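Local coordinates for bifunctional endo-1,4-beta-xylanase A (PDB 2VG9), which hydrolyses internal beta-1,4-xylosidic bonds of xylan as a family 11 glycoside hydrolase, here in a loop-swap mutant form, at residues Glu116-Val119 against Asp120-Asp124; Phe178-Trp181 against Ala182-Gly185. All blocks are in the same frame, centred on the assembly; numbering follows the deposited sequence.

Interaction 1: Glu116-Val119 against Asp120-Asp124; sequences EDWV and DWVPD. With CD (cadmium ion), chain B.
Trp118 and Val122 meet where the chain folds back on itself after strand 117-119, in a local contact four residues apart. The Trp118 torsion (chi1 53°) sets CG between the backbone N and the carbonyl carbon and brings the indole against the returning chain. From the root outward, CB lies 4.1 Å from Trp121 O, and CG then comes 3.6 Å from Val122 CB. In the five-membered ring CD1 meets Val122 CG2, and CE2, at the fusion with the benzo ring, lies 3.7 Å from Val122 CG1. Val122 therefore straddles the five-membered ring: its CB stands 3.6 Å from that ring's centroid and 10° off the normal, a CH-pi contact over the face. On the six-membered ring, CE3 approaches the backbone instead, 3.5 Å from Trp121 N; CZ3 lies 3.6 Å from both Trp121 N and Asp120 N, while CZ2 stays near Val122 CG1.

A weak hydrogen bond of 2.9 Å from Trp121 N to Val119 O (146° at the hydrogen) spans the corner at Asp120, which has positive phi. The Asp120 carboxylate extends beside the Val119 side chain and chelates a cadmium ion through OD1 (2.3 Å) and OD2, with a water on the same metal. OD2 is also hydrogen-bonded to Ser86 OG, so the carboxylate is anchored to protein and metal alike.

Lys166 makes a cation-pi contact with Trp118 and hydrogen-bonds its carbonyl O through NZ. Glu116 and Asp117 both face Leu93, forming a classic beta bulge where 117-119 joins strand 89-100; Val119 reaches strand 73-86, and Val122 rests on Val162 of strand 153-163.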
loop_
_atom_site.group_PDB
_atom_site.type_symbol
_atom_site.label_atom_id
_atom_site.label_comp_id
_atom_site.label_asym_id
_atom_site.label_seq_id
_atom_site.Cartn_x
_atom_site.Cartn_y
_atom_site.Cartn_z
ATOM N N GLU A 116 -2.283 -6.462 5.490
ATOM C CA GLU A 116 -1.749 -7.567 6.284
ATOM C C GLU A 116 -1.882 -7.363 7.788
ATOM O O GLU A 116 -2.039 -8.325 8.545
ATOM C CB GLU A 116 -0.271 -7.768 5.920
ATOM C CG GLU A 116 -0.095 -8.177 4.483
ATOM C CD GLU A 116 -0.520 -9.649 4.266
ATOM O OE1 GLU A 116 0.273 -10.564 4.615
ATOM O OE2 GLU A 116 -1.646 -9.877 3.767
ATOM N N ASP A 117 -1.819 -6.112 8.212
ATOM C CA ASP A 117 -1.881 -5.757 9.621
ATOM C C ASP A 117 -2.322 -4.292 9.675
ATOM O O ASP A 117 -2.157 -3.527 8.684
ATOM C CB ASP A 117 -0.505 -5.955 10.297
ATOM C CG ASP A 117 -0.590 -6.094 11.835
ATOM O OD1 ASP A 117 -1.662 -5.962 12.431
ATOM O OD2 ASP A 117 0.453 -6.327 12.463
ATOM N N TRP A 118 -2.988 -3.943 10.784
ATOM C CA TRP A 118 -3.516 -2.606 11.006
ATOM C C TRP A 118 -3.719 -2.423 12.509
ATOM O O TRP A 118 -3.823 -3.403 13.268
ATOM C CB TRP A 118 -4.859 -2.363 10.293
ATOM C CG TRP A 118 -5.920 -3.412 10.604
ATOM C CD1 TRP A 118 -6.146 -4.578 9.917
ATOM C CD2 TRP A 118 -6.857 -3.399 11.705
ATOM N NE1 TRP A 118 -7.177 -5.285 10.508
ATOM C CE2 TRP A 118 -7.635 -4.571 11.602
ATOM C CE3 TRP A 118 -7.117 -2.494 12.756
ATOM C CZ2 TRP A 118 -8.663 -4.889 12.537
ATOM C CZ3 TRP A 118 -8.146 -2.812 13.701
ATOM C CH2 TRP A 118 -8.889 -4.013 13.574
ATOM N N VAL A 119 -3.816 -1.172 12.928
ATOM C CA VAL A 119 -4.056 -0.889 14.333
ATOM C C VAL A 119 -5.213 0.096 14.472
ATOM O O VAL A 119 -5.271 1.097 13.737
ATOM C CB VAL A 119 -2.794 -0.387 15.058
ATOM C CG1 VAL A 119 -3.111 -0.051 16.555
ATOM C CG2 VAL A 119 -1.649 -1.445 14.939
ATOM N N ASP A 120 -6.157 -0.268 15.367
ATOM C CA ASP A 120 -7.317 0.554 15.807
ATOM C C ASP A 120 -8.455 0.666 14.798
ATOM O O ASP A 120 -9.626 0.706 15.174
ATOM C CB ASP A 120 -6.906 1.968 16.248
ATOM C CG ASP A 120 -6.118 1.981 17.532
ATOM O OD1 ASP A 120 -6.254 1.073 18.360
ATOM O OD2 ASP A 120 -5.329 2.915 17.717
ATOM N N TRP A 121 -8.116 0.739 13.520
ATOM C CA TRP A 121 -9.138 0.930 12.482
ATOM C C TRP A 121 -8.610 0.509 11.133
ATOM O O TRP A 121 -7.441 0.741 10.806
ATOM C CB TRP A 121 -9.565 2.409 12.407
ATOM C CG TRP A 121 -10.669 2.706 11.417
ATOM C CD1 TRP A 121 -12.030 2.655 11.651
ATOM C CD2 TRP A 121 -10.516 3.136 10.062
ATOM N NE1 TRP A 121 -12.715 3.019 10.517
ATOM C CE2 TRP A 121 -11.812 3.313 9.526
ATOM C CE3 TRP A 121 -9.402 3.386 9.239
ATOM C CZ2 TRP A 121 -12.024 3.726 8.211
ATOM C CZ3 TRP A 121 -9.618 3.789 7.930
ATOM C CH2 TRP A 121 -10.918 3.950 7.429
ATOM N N VAL A 122 -9.494 -0.084 10.345
ATOM C CA VAL A 122 -9.180 -0.481 8.964
ATOM C C VAL A 122 -10.466 -0.191 8.182
ATOM O O VAL A 122 -11.548 -0.224 8.785
ATOM C CB VAL A 122 -8.772 -1.991 8.919
ATOM C CG1 VAL A 122 -9.967 -2.908 9.273
ATOM C CG2 VAL A 122 -8.169 -2.403 7.571
ATOM N N PRO A 123 -10.341 0.200 6.880
ATOM C CA PRO A 123 -11.489 0.284 5.994
ATOM C C PRO A 123 -12.322 -1.001 5.942
ATOM O O PRO A 123 -11.787 -2.105 6.093
ATOM C CB PRO A 123 -10.857 0.558 4.608
ATOM C CG PRO A 123 -9.586 1.216 4.910
ATOM C CD PRO A 123 -9.094 0.634 6.205
ATOM N N ASP A 124 -13.632 -0.818 5.740
ATOM C CA ASP A 124 -14.561 -1.918 5.687
ATOM C C ASP A 124 -15.813 -1.511 4.897
ATOM O O ASP A 124 -16.156 -0.323 4.788
ATOM C CB ASP A 124 -14.909 -2.367 7.116
ATOM C CG ASP A 124 -15.599 -3.709 7.166
ATOM O OD1 ASP A 124 -15.319 -4.598 6.324
ATOM O OD2 ASP A 124 -16.411 -3.883 8.096
HETATM CD CD CD B . -4.712 1.823 19.864
HETATM O O HOH W 1 -2.382 2.527 19.605
#

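Interaction 2: Phe178-Trp181 against Ala182-Gly185; sequences FKEW and AKQG
Glu180 and Lys183 are drawn together by their torsions. Glu180 folds at both of its first two bonds (chi1 and chi2 each -71°), which curls its carboxylate toward the next turn, while Lys183 leaves the backbone at an unusual chi1 of -101°, off the normal staggered positions, and then runs extended to CE. The result is an aliphatic-to-carboxylate touch, Glu180 OE1 lying 3.8 Å from Lys183 CD. The charged ends do not meet: Glu180 OE2 and Lys183 NZ are 5.5 Å apart, so any attraction between them is at most a diffuse one and no salt bridge forms.

The backbone shows the helix running out. Ala182 N donates to Phe178 O at 2.9 Å and Lys183 N to Lys179 O at 2.8 Å, both i to i-4 bonds of the alpha-helix. The next donor breaks that spacing: Gln184 N reaches Trp181 O over three residues (3.1 Å), approaching from above the carbonyl plane. Gly185 N then bonds to Ala182 O, closing a type I turn. With its positive phi, Gly185 ends the helix in a Schellman motif. Within this last turn, Gln184 CG packs 3.3 Å from Glu180 O, and Ala182 CB lies 3.4 Å from Lys179 O.

This is the C-terminal end of helix 174-182. Its inner face is aromatic: Phe178 meets Phe99 and Tyr112 edge-to-face, and the Trp181 ring meets Trp186. Trp181 and Gln184 also touch Ile139 of strand 135-145, while Glu180 rests on Val130 and Ile132 of strand 128-132.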
loop_
_atom_site.group_PDB
_atom_site.type_symbol
_atom_site.label_atom_id
_atom_site.label_comp_id
_atom_site.label_asym_id
_atom_site.label_seq_id
_atom_site.Cartn_x
_atom_site.Cartn_y
_atom_site.Cartn_z
ATOM N N PHE A 178 -5.410 -10.010 -7.362
ATOM C CA PHE A 178 -5.925 -9.369 -8.607
ATOM C C PHE A 178 -6.991 -10.257 -9.265
ATOM O O PHE A 178 -8.018 -9.743 -9.739
ATOM C CB PHE A 178 -4.808 -9.052 -9.625
ATOM C CG PHE A 178 -3.728 -8.101 -9.118
ATOM C CD1 PHE A 178 -3.908 -7.355 -7.943
ATOM C CD2 PHE A 178 -2.542 -7.929 -9.855
ATOM C CE1 PHE A 178 -2.896 -6.466 -7.480
ATOM C CE2 PHE A 178 -1.546 -7.048 -9.419
ATOM C CZ PHE A 178 -1.737 -6.299 -8.247
ATOM N N LYS A 179 -6.747 -11.567 -9.306
ATOM C CA LYS A 179 -7.683 -12.542 -9.926
ATOM C C LYS A 179 -9.023 -12.570 -9.204
ATOM O O LYS A 179 -10.083 -12.534 -9.843
ATOM C CB LYS A 179 -7.111 -13.963 -9.914
ATOM C CG LYS A 179 -6.146 -14.287 -11.044
ATOM C CD LYS A 179 -5.619 -15.742 -10.889
ATOM C CE LYS A 179 -4.136 -15.850 -11.300
ATOM N NZ LYS A 179 -3.771 -17.215 -11.853
ATOM N N GLU A 180 -8.967 -12.616 -7.871
ATOM C CA GLU A 180 -10.165 -12.519 -7.028
ATOM C C GLU A 180 -10.963 -11.264 -7.260
ATOM O O GLU A 180 -12.200 -11.342 -7.300
ATOM C CB GLU A 180 -9.846 -12.687 -5.529
ATOM C CG GLU A 180 -9.451 -14.135 -5.148
ATOM C CD GLU A 180 -10.614 -15.153 -5.192
ATOM O OE1 GLU A 180 -11.781 -14.784 -5.419
ATOM O OE2 GLU A 180 -10.359 -16.353 -4.988
ATOM N N TRP A 181 -10.298 -10.104 -7.391
ATOM C CA TRP A 181 -11.028 -8.865 -7.688
ATOM C C TRP A 181 -11.662 -8.892 -9.087
ATOM O O TRP A 181 -12.823 -8.470 -9.291
ATOM C CB TRP A 181 -10.123 -7.647 -7.515
ATOM C CG TRP A 181 -9.496 -7.497 -6.125
ATOM C CD1 TRP A 181 -9.963 -7.986 -4.917
ATOM C CD2 TRP A 181 -8.272 -6.803 -5.824
ATOM N NE1 TRP A 181 -9.085 -7.639 -3.898
ATOM C CE2 TRP A 181 -8.051 -6.910 -4.436
ATOM C CE3 TRP A 181 -7.333 -6.115 -6.608
ATOM C CZ2 TRP A 181 -6.928 -6.355 -3.816
ATOM C CZ3 TRP A 181 -6.234 -5.557 -5.989
ATOM C CH2 TRP A 181 -6.028 -5.699 -4.615
ATOM N N ALA A 182 -10.896 -9.407 -10.051
ATOM C CA ALA A 182 -11.365 -9.615 -11.412
ATOM C C ALA A 182 -12.616 -10.509 -11.438
ATOM O O ALA A 182 -13.570 -10.205 -12.150
ATOM C CB ALA A 182 -10.244 -10.197 -12.266
ATOM N N LYS A 183 -12.625 -11.556 -10.613
ATOM C CA LYS A 183 -13.741 -12.500 -10.517
ATOM C C LYS A 183 -15.042 -11.840 -10.072
ATOM O O LYS A 183 -16.100 -12.420 -10.278
ATOM C CB LYS A 183 -13.442 -13.605 -9.517
ATOM C CG LYS A 183 -13.003 -14.912 -10.092
ATOM C CD LYS A 183 -12.543 -15.815 -8.956
ATOM C CE LYS A 183 -12.398 -17.248 -9.402
ATOM N NZ LYS A 183 -11.221 -17.444 -10.296
ATOM N N GLN A 184 -14.940 -10.681 -9.409
ATOM C CA GLN A 184 -16.107 -9.936 -8.921
ATOM C C GLN A 184 -16.744 -9.112 -10.004
ATOM O O GLN A 184 -17.844 -8.555 -9.827
ATOM C CB GLN A 184 -15.746 -9.015 -7.743
ATOM C CG GLN A 184 -14.999 -9.699 -6.563
ATOM C CD GLN A 184 -15.639 -11.033 -6.138
ATOM O OE1 GLN A 184 -14.996 -12.114 -6.184
ATOM N NE2 GLN A 184 -16.895 -10.965 -5.727
ATOM N N GLY A 185 -16.051 -9.025 -11.129
ATOM C CA GLY A 185 -16.496 -8.197 -12.214
ATOM C C GLY A 185 -15.903 -6.817 -12.169
ATOM O O GLY A 185 -16.311 -5.976 -12.942
#

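From the N terminus, interaction 1 comes first: Glu116-Val119 turns straight into Asp120-Asp124, closing a tight corner that leads on toward strand 128-132. Strands 128-132 to 169-173 follow before helix 174-182, where interaction 2 ends the helix and releases the chain toward strand 190-200. The two are in series, neither nested nor crossed. The centres of interactions 1 and 2 lie about 22 Å apart and do not touch, their nearest atoms being about 10 Å apart. Strand 153-163 approaches both, through Val162 at interaction 1 and, by a weak hydrogen bond to Trp181, Ser161 at interaction 2, as does strand 89-100, which pairs with 117-119 and supplies Phe99 beside the helix of this beta jelly roll.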